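Local coordinates for protein-L-isoaspartate(D-aspartate) O-methyltransferase (Sulfolobus tokodaii, PDB 1VBF) that probably catalyses the S-adenosylmethionine-dependent methyl esterification of L-isoaspartyl residues, with a role in repair or degradation of damaged proteins, at residues D136-W141 and G159-P164; N21-S26 and T85-E90. All blocks are in the same frame, centred on the assembly; numbering follows the deposited sequence.

Contact 1 of 2, residues D136-W141 and G159-P164; sequences DRVVVW and GIMILP
R137, V138 and V139 stand opposite I160, M161 and I162 in a parallel pair of strands, whose axes are 4.9 Å apart and diverge by only 3°. The backbone bonds show the staggered ladder of a parallel sheet. I160 bonds through both N and O to the residues on either side of R137, D136 and V138, and V138 bonds likewise to the two flanking M161, I160 and I162, with I162 N to V138 O at 3.0 Å. V140 N to I162 O, at 3.1 Å, continues the pattern. The carbonyls of I160, V138 and I162 also receive CA-H...O contacts from R137, M161 and V139 respectively.

Polar side-chain chemistry gathers at the start of the ladder. R137 bends at chi2 (-79°) and again at chi3, which folds its guanidinium back along its own strand until NE donates to D136 O at 3.0 Å. That oxygen lies in the guanidinium plane, whereas NE approaches from above the carbonyl plane. D136 O thereby has two donors, I160 N being the other. I160 runs alongside R137, and its CD1 sits over the centre of one guanidinium face, 3.7 Å above the plane. NH1 continues to a salt bridge with D67 and a hydrogen bond to L66 O.

Apolar packing dominates the face carrying V138 and M161, the latter present as selenomethionine. The extended M161 chain slants across V138, with CG 3.8 Å from V138 CB. Farther along, V140 CG2 rests 3.5 Å from L163 CB, the two side chains lying side by side and pointing the same way.

The connection through helix 149-154 makes this a beta-alpha-beta crossover at the centre of a Rossmann-like methyltransferase sheet. Strand 73-77 flanks 136-141, antiparallel strand 171-177 flanks 159-164, and helix 56-65 lies over the side bearing I162.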
ATOM      1  N   ASP B 136     -21.256 -16.672  34.688  1.00 34.53           N
ATOM      2  CA  ASP B 136     -22.063 -15.459  34.676  1.00 35.05           C
ATOM      3  C   ASP B 136     -21.439 -14.454  33.726  1.00 33.81           C
ATOM      4  O   ASP B 136     -22.138 -13.724  33.036  1.00 34.61           O
ATOM      5  CB  ASP B 136     -22.135 -14.848  36.082  1.00 37.14           C
ATOM      6  CG  ASP B 136     -23.013 -15.658  37.027  1.00 38.47           C
ATOM      7  OD1 ASP B 136     -24.255 -15.466  36.977  1.00 34.88           O
ATOM      8  OD2 ASP B 136     -22.455 -16.491  37.797  1.00 38.73           O
ATOM      9  N   ARG B 137     -20.114 -14.453  33.677  1.00 31.98           N
ATOM     10  CA  ARG B 137     -19.377 -13.518  32.857  1.00 29.76           C
ATOM     11  C   ARG B 137     -18.148 -14.193  32.269  1.00 30.49           C
ATOM     12  O   ARG B 137     -17.648 -15.188  32.813  1.00 30.41           O
ATOM     13  CB  ARG B 137     -18.899 -12.349  33.729  1.00 27.95           C
ATOM     14  CG  ARG B 137     -19.953 -11.675  34.586  1.00 27.70           C
ATOM     15  CD  ARG B 137     -20.788 -10.718  33.784  1.00 28.36           C
ATOM     16  NE  ARG B 137     -22.209 -10.925  34.012  1.00 30.14           N
ATOM     17  CZ  ARG B 137     -23.013  -9.997  34.497  1.00 28.67           C
ATOM     18  NH1 ARG B 137     -22.503  -8.819  34.794  1.00 29.15           N
ATOM     19  NH2 ARG B 137     -24.308 -10.240  34.668  1.00 27.11           N
ATOM     20  N   VAL B 138     -17.653 -13.622  31.169  1.00 30.00           N
ATOM     21  CA  VAL B 138     -16.447 -14.090  30.513  1.00 27.50           C
ATOM     22  C   VAL B 138     -15.680 -12.893  29.944  1.00 29.28           C
ATOM     23  O   VAL B 138     -16.266 -12.013  29.316  1.00 30.83           O
ATOM     24  CB  VAL B 138     -16.754 -15.036  29.357  1.00 25.58           C
ATOM     25  CG1 VAL B 138     -15.459 -15.416  28.688  1.00 22.35           C
ATOM     26  CG2 VAL B 138     -17.489 -16.257  29.850  1.00 22.45           C
ATOM     27  N   VAL B 139     -14.373 -12.847  30.179  1.00 29.40           N
ATOM     28  CA  VAL B 139     -13.532 -11.774  29.659  1.00 29.11           C
ATOM     29  C   VAL B 139     -12.425 -12.440  28.880  1.00 29.33           C
ATOM     30  O   VAL B 139     -11.844 -13.409  29.358  1.00 31.52           O
ATOM     31  CB  VAL B 139     -12.806 -11.011  30.749  1.00 29.96           C
ATOM     32  CG1 VAL B 139     -12.521  -9.577  30.288  1.00 29.62           C
ATOM     33  CG2 VAL B 139     -13.578 -11.078  32.007  1.00 31.34           C
ATOM     34  N   VAL B 140     -12.099 -11.926  27.700  1.00 28.40           N
ATOM     35  CA  VAL B 140     -11.017 -12.524  26.916  1.00 25.87           C
ATOM     36  C   VAL B 140     -10.000 -11.419  26.730  1.00 23.84           C
ATOM     37  O   VAL B 140     -10.391 -10.320  26.429  1.00 25.25           O
ATOM     38  CB  VAL B 140     -11.559 -13.035  25.560  1.00 23.96           C
ATOM     39  CG1 VAL B 140     -10.543 -13.970  24.895  1.00 20.57           C
ATOM     40  CG2 VAL B 140     -12.885 -13.748  25.791  1.00 16.38           C
ATOM     41  N   TRP B 141      -8.716 -11.696  26.920  1.00 23.13           N
ATOM     42  CA  TRP B 141      -7.693 -10.664  26.796  1.00 23.86           C
ATOM     43  C   TRP B 141      -6.847 -10.796  25.550  1.00 24.40           C
ATOM     44  O   TRP B 141      -5.648 -10.506  25.550  1.00 25.88           O
ATOM     45  CB  TRP B 141      -6.769 -10.649  28.023  1.00 25.74           C
ATOM     46  CG  TRP B 141      -7.468 -10.339  29.321  1.00 29.18           C
ATOM     47  CD1 TRP B 141      -7.801 -11.228  30.291  1.00 29.48           C
ATOM     48  CD2 TRP B 141      -7.996  -9.065  29.749  1.00 31.62           C
ATOM     49  NE1 TRP B 141      -8.509 -10.610  31.288  1.00 31.14           N
ATOM     50  CE2 TRP B 141      -8.645  -9.288  30.990  1.00 31.26           C
ATOM     51  CE3 TRP B 141      -7.988  -7.771  29.206  1.00 32.45           C
ATOM     52  CZ2 TRP B 141      -9.284  -8.257  31.704  1.00 30.72           C
ATOM     53  CZ3 TRP B 141      -8.635  -6.738  29.928  1.00 33.60           C
ATOM     54  CH2 TRP B 141      -9.270  -6.997  31.158  1.00 32.66           C
ATOM     55  N   GLY B 159     -26.091 -14.135  30.587  1.00 37.91           N
ATOM     56  CA  GLY B 159     -24.707 -13.778  30.834  1.00 37.02           C
ATOM     57  C   GLY B 159     -24.160 -12.684  29.950  1.00 37.20           C
ATOM     58  O   GLY B 159     -24.759 -12.325  28.955  1.00 38.22           O
ATOM     59  N   ILE B 160     -23.001 -12.155  30.313  1.00 38.00           N
ATOM     60  CA  ILE B 160     -22.371 -11.096  29.539  1.00 36.95           C
ATOM     61  C   ILE B 160     -20.958 -11.493  29.250  1.00 37.66           C
ATOM     62  O   ILE B 160     -20.265 -11.968  30.145  1.00 38.47           O
ATOM     63  CB  ILE B 160     -22.329  -9.776  30.330  1.00 36.18           C
ATOM     64  CG1 ILE B 160     -23.748  -9.236  30.474  1.00 34.15           C
ATOM     65  CG2 ILE B 160     -21.354  -8.765  29.675  1.00 32.10           C
ATOM     66  CD1 ILE B 160     -23.809  -8.003  31.328  1.00 32.43           C
HETATM   67  N   MSE B 161     -20.538 -11.310  27.999  1.00 38.84           N
HETATM   68  CA  MSE B 161     -19.161 -11.607  27.609  1.00 40.61           C
HETATM   69  C   MSE B 161     -18.521 -10.413  26.915  1.00 38.54           C
HETATM   70  O   MSE B 161     -19.170  -9.718  26.133  1.00 39.33           O
HETATM   71  CB  MSE B 161     -19.081 -12.816  26.678  1.00 44.33           C
HETATM   72  CG  MSE B 161     -17.653 -13.107  26.185  1.00 50.80           C
HETATM   73 SE   MSE B 161     -17.515 -14.691  25.019  1.00 63.68          SE
HETATM   74  CE  MSE B 161     -15.707 -15.167  25.407  1.00 58.58           C
ATOM     75  N   ILE B 162     -17.252 -10.168  27.218  1.00 34.88           N
ATOM     76  CA  ILE B 162     -16.515  -9.089  26.592  1.00 31.79           C
ATOM     77  C   ILE B 162     -15.247  -9.654  25.957  1.00 31.64           C
ATOM     78  O   ILE B 162     -14.479 -10.346  26.622  1.00 32.34           O
ATOM     79  CB  ILE B 162     -16.173  -7.982  27.624  1.00 31.24           C
ATOM     80  CG1 ILE B 162     -17.451  -7.211  27.952  1.00 32.04           C
ATOM     81  CG2 ILE B 162     -15.089  -7.009  27.085  1.00 28.61           C
ATOM     82  CD1 ILE B 162     -17.278  -6.072  28.913  1.00 30.69           C
ATOM     83  N   LEU B 163     -15.050  -9.392  24.663  1.00 29.52           N
ATOM     84  CA  LEU B 163     -13.852  -9.847  23.957  1.00 30.56           C
ATOM     85  C   LEU B 163     -13.581  -9.044  22.718  1.00 32.21           C
ATOM     86  O   LEU B 163     -14.499  -8.453  22.160  1.00 34.91           O
ATOM     87  CB  LEU B 163     -13.952 -11.304  23.510  1.00 28.85           C
ATOM     88  CG  LEU B 163     -15.158 -11.898  22.756  1.00 29.66           C
ATOM     89  CD1 LEU B 163     -16.051 -10.871  22.099  1.00 29.79           C
ATOM     90  CD2 LEU B 163     -14.619 -12.866  21.738  1.00 30.27           C
ATOM     91  N   PRO B 164     -12.315  -9.012  22.263  1.00 33.01           N
ATOM     92  CA  PRO B 164     -11.917  -8.283  21.054  1.00 33.57           C
ATOM     93  C   PRO B 164     -12.050  -9.254  19.870  1.00 35.49           C
ATOM     94  O   PRO B 164     -11.494 -10.359  19.895  1.00 36.69           O
ATOM     95  CB  PRO B 164     -10.448  -7.935  21.300  1.00 31.96           C
ATOM     96  CG  PRO B 164     -10.169  -8.389  22.718  1.00 33.26           C
ATOM     97  CD  PRO B 164     -11.126  -9.491  22.982  1.00 32.33           C
TER

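Contact 2 of 2, residues N21-S26 and T85-E90; sequences NKVDRS and TALIAE
V23 pushes its branched side chain against A86, L87 and E90, successive contacts along one flank of helix 83-91. Its CB meets L87 CD2 at 3.6 Å, and from there the branches part. CG1, set anti to the backbone N (chi1 179°), points to the methyl of A86, with A86 CB 4.1 Å away. CG2 takes the other direction: it stays 3.7 Å from L87 CD2 and also reaches E90 CG at 3.9 Å. One valine thus spans a full turn of the helix, from A86 to E90, and is buried in doing so.

The polar part of the contact lies one residue earlier. Stretched out almost fully, the K22 chain slants across E90, and NZ bonds to OE1 at 2.8 Å in a salt bridge that meets the syn lone pair of OE1. The bend of E90 at chi2 (-82°) lets CG remain against V23 while the carboxylate turns to the lysine. Each end has a further partner, since E90 OE2 bonds to Y115 OH and K22 NZ to Y114 OH.

The example illustrates how a chain leaving a helix can be secured as it turns: V23 is the first residue beyond helix 14-22, and just after it D24 OD1 accepts from S26 N at 3.1 Å in an Asx turn, with S26 OG donating to the same oxygen from the same face of the carboxylate plane. Around the apolar centre, F28 and Y115 cover V23 and A86, while helix 56-65 packs against L87 and I88, and strand 94-99 lies beneath T85 and I88.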
ATOM      1  N   ASN B  21      -8.858  -0.016  44.114  1.00 30.31           N
ATOM      2  CA  ASN B  21      -8.109   0.758  45.069  1.00 33.23           C
ATOM      3  C   ASN B  21      -7.220  -0.122  45.943  1.00 34.12           C
ATOM      4  O   ASN B  21      -6.072   0.216  46.215  1.00 34.75           O
ATOM      5  CB  ASN B  21      -9.031   1.568  45.962  1.00 36.06           C
ATOM      6  CG  ASN B  21      -8.343   2.796  46.511  1.00 39.46           C
ATOM      7  OD1 ASN B  21      -8.782   3.912  46.276  1.00 46.17           O
ATOM      8  ND2 ASN B  21      -7.253   2.601  47.224  1.00 40.39           N
ATOM      9  N   LYS B  22      -7.745  -1.271  46.344  1.00 35.03           N
ATOM     10  CA  LYS B  22      -7.025  -2.212  47.206  1.00 36.33           C
ATOM     11  C   LYS B  22      -5.863  -3.066  46.616  1.00 35.96           C
ATOM     12  O   LYS B  22      -4.792  -3.129  47.211  1.00 34.00           O
ATOM     13  CB  LYS B  22      -8.062  -3.128  47.865  1.00 37.47           C
ATOM     14  CG  LYS B  22      -7.478  -4.264  48.658  1.00 39.73           C
ATOM     15  CD  LYS B  22      -8.571  -5.229  49.063  1.00 41.57           C
ATOM     16  CE  LYS B  22      -7.990  -6.537  49.589  1.00 42.21           C
ATOM     17  NZ  LYS B  22      -9.083  -7.469  49.987  1.00 43.86           N
ATOM     18  N   VAL B  23      -6.069  -3.713  45.464  1.00 35.14           N
ATOM     19  CA  VAL B  23      -5.033  -4.565  44.864  1.00 35.40           C
ATOM     20  C   VAL B  23      -3.826  -3.787  44.334  1.00 36.59           C
ATOM     21  O   VAL B  23      -3.949  -2.895  43.501  1.00 36.72           O
ATOM     22  CB  VAL B  23      -5.633  -5.462  43.724  1.00 35.31           C
ATOM     23  CG1 VAL B  23      -4.546  -6.314  43.085  1.00 33.44           C
ATOM     24  CG2 VAL B  23      -6.742  -6.359  44.289  1.00 33.05           C
ATOM     25  N   ASP B  24      -2.649  -4.136  44.823  1.00 38.67           N
ATOM     26  CA  ASP B  24      -1.439  -3.440  44.414  1.00 41.28           C
ATOM     27  C   ASP B  24      -0.876  -4.047  43.139  1.00 41.10           C
ATOM     28  O   ASP B  24      -0.200  -5.072  43.181  1.00 41.58           O
ATOM     29  CB  ASP B  24      -0.403  -3.493  45.550  1.00 43.04           C
ATOM     30  CG  ASP B  24       0.881  -2.762  45.207  1.00 45.24           C
ATOM     31  OD1 ASP B  24       0.912  -2.090  44.153  1.00 46.97           O
ATOM     32  OD2 ASP B  24       1.859  -2.855  45.987  1.00 46.13           O
ATOM     33  N   ARG B  25      -1.147  -3.397  42.013  1.00 40.25           N
ATOM     34  CA  ARG B  25      -0.695  -3.878  40.711  1.00 39.57           C
ATOM     35  C   ARG B  25       0.832  -4.025  40.547  1.00 38.05           C
ATOM     36  O   ARG B  25       1.303  -4.758  39.688  1.00 36.70           O
ATOM     37  CB  ARG B  25      -1.286  -2.980  39.615  1.00 40.71           C
ATOM     38  CG  ARG B  25      -0.959  -3.400  38.187  1.00 42.11           C
ATOM     39  CD  ARG B  25      -1.919  -2.741  37.192  1.00 43.22           C
ATOM     40  NE  ARG B  25      -1.598  -3.062  35.798  1.00 44.33           N
ATOM     41  CZ  ARG B  25      -0.979  -2.242  34.949  1.00 44.06           C
ATOM     42  NH1 ARG B  25      -0.612  -1.033  35.339  1.00 43.78           N
ATOM     43  NH2 ARG B  25      -0.711  -2.636  33.712  1.00 45.08           N
ATOM     44  N   SER B  26       1.621  -3.354  41.361  1.00 37.58           N
ATOM     45  CA  SER B  26       3.058  -3.511  41.204  1.00 39.91           C
ATOM     46  C   SER B  26       3.473  -4.909  41.682  1.00 40.06           C
ATOM     47  O   SER B  26       4.571  -5.400  41.366  1.00 39.61           O
ATOM     48  CB  SER B  26       3.794  -2.433  41.994  1.00 40.45           C
ATOM     49  OG  SER B  26       3.402  -2.475  43.347  1.00 43.53           O
ATOM     50  N   THR B  85      -7.106 -10.899  37.219  1.00 31.40           N
ATOM     51  CA  THR B  85      -7.692 -12.074  37.826  1.00 31.23           C
ATOM     52  C   THR B  85      -7.958 -11.688  39.279  1.00 30.95           C
ATOM     53  O   THR B  85      -9.081 -11.832  39.761  1.00 30.50           O
ATOM     54  CB  THR B  85      -6.745 -13.286  37.749  1.00 32.83           C
ATOM     55  OG1 THR B  85      -6.086 -13.294  36.480  1.00 34.99           O
ATOM     56  CG2 THR B  85      -7.536 -14.591  37.896  1.00 30.97           C
ATOM     57  N   ALA B  86      -6.938 -11.174  39.966  1.00 29.92           N
ATOM     58  CA  ALA B  86      -7.105 -10.721  41.350  1.00 30.55           C
ATOM     59  C   ALA B  86      -8.318  -9.769  41.536  1.00 31.30           C
ATOM     60  O   ALA B  86      -9.149 -10.008  42.409  1.00 33.87           O
ATOM     61  CB  ALA B  86      -5.832 -10.036  41.840  1.00 28.83           C
ATOM     62  N   LEU B  87      -8.424  -8.702  40.733  1.00 29.77           N
ATOM     63  CA  LEU B  87      -9.544  -7.762  40.843  1.00 27.42           C
ATOM     64  C   LEU B  87     -10.913  -8.429  40.727  1.00 28.48           C
ATOM     65  O   LEU B  87     -11.868  -8.009  41.386  1.00 28.69           O
ATOM     66  CB  LEU B  87      -9.447  -6.666  39.781  1.00 26.40           C
ATOM     67  CG  LEU B  87      -8.213  -5.747  39.743  1.00 27.66           C
ATOM     68  CD1 LEU B  87      -8.380  -4.760  38.597  1.00 24.37           C
ATOM     69  CD2 LEU B  87      -8.029  -4.998  41.071  1.00 25.60           C
ATOM     70  N   ILE B  88     -11.027  -9.461  39.894  1.00 27.99           N
ATOM     71  CA  ILE B  88     -12.300 -10.155  39.744  1.00 27.95           C
ATOM     72  C   ILE B  88     -12.570 -11.014  40.994  1.00 30.55           C
ATOM     73  O   ILE B  88     -13.672 -11.013  41.565  1.00 31.01           O
ATOM     74  CB  ILE B  88     -12.283 -11.047  38.483  1.00 26.98           C
ATOM     75  CG1 ILE B  88     -12.001 -10.182  37.254  1.00 25.35           C
ATOM     76  CG2 ILE B  88     -13.631 -11.788  38.315  1.00 25.27           C
ATOM     77  CD1 ILE B  88     -11.854 -10.965  35.985  1.00 23.73           C
ATOM     78  N   ALA B  89     -11.547 -11.743  41.414  1.00 32.28           N
ATOM     79  CA  ALA B  89     -11.628 -12.600  42.591  1.00 33.36           C
ATOM     80  C   ALA B  89     -12.119 -11.811  43.814  1.00 34.59           C
ATOM     81  O   ALA B  89     -12.875 -12.319  44.642  1.00 35.57           O
ATOM     82  CB  ALA B  89     -10.267 -13.199  42.868  1.00 32.33           C
ATOM     83  N   GLU B  90     -11.675 -10.567  43.931  1.00 34.30           N
ATOM     84  CA  GLU B  90     -12.103  -9.717  45.032  1.00 33.45           C
ATOM     85  C   GLU B  90     -13.619  -9.486  45.043  1.00 32.14           C
ATOM     86  O   GLU B  90     -14.234  -9.430  46.093  1.00 33.81           O
ATOM     87  CB  GLU B  90     -11.414  -8.364  44.935  1.00 32.75           C
ATOM     88  CG  GLU B  90      -9.911  -8.395  45.121  1.00 37.64           C
ATOM     89  CD  GLU B  90      -9.489  -8.410  46.586  1.00 39.90           C
ATOM     90  OE1 GLU B  90     -10.272  -7.933  47.442  1.00 38.81           O
ATOM     91  OE2 GLU B  90      -8.363  -8.881  46.873  1.00 40.80           O
TER

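Overall arrangement
Contact 1 builds the middle of the sheet; contact 2 attaches the N-terminal segment to a helix packed upon it. Their centres are 18 Å apart, though their nearest atoms approach to about 4 Å without touching. One connection runs through E76 on strand 73-77, next to 136-141 in the sheet: its OE1 bonds to T85 OG1 of contact 2, and its OE2 makes a weak bond with W141 NE1 of contact 1. W141 also stacks on Y84 of helix 83-91. Between that strand and helix lies a glycine-rich turn of the kind that binds S-adenosylmethionine in related methyltransferases, so the W141 end of contact 1 probably lies near the cofactor site, while contact 2 packs on later turns of the helix.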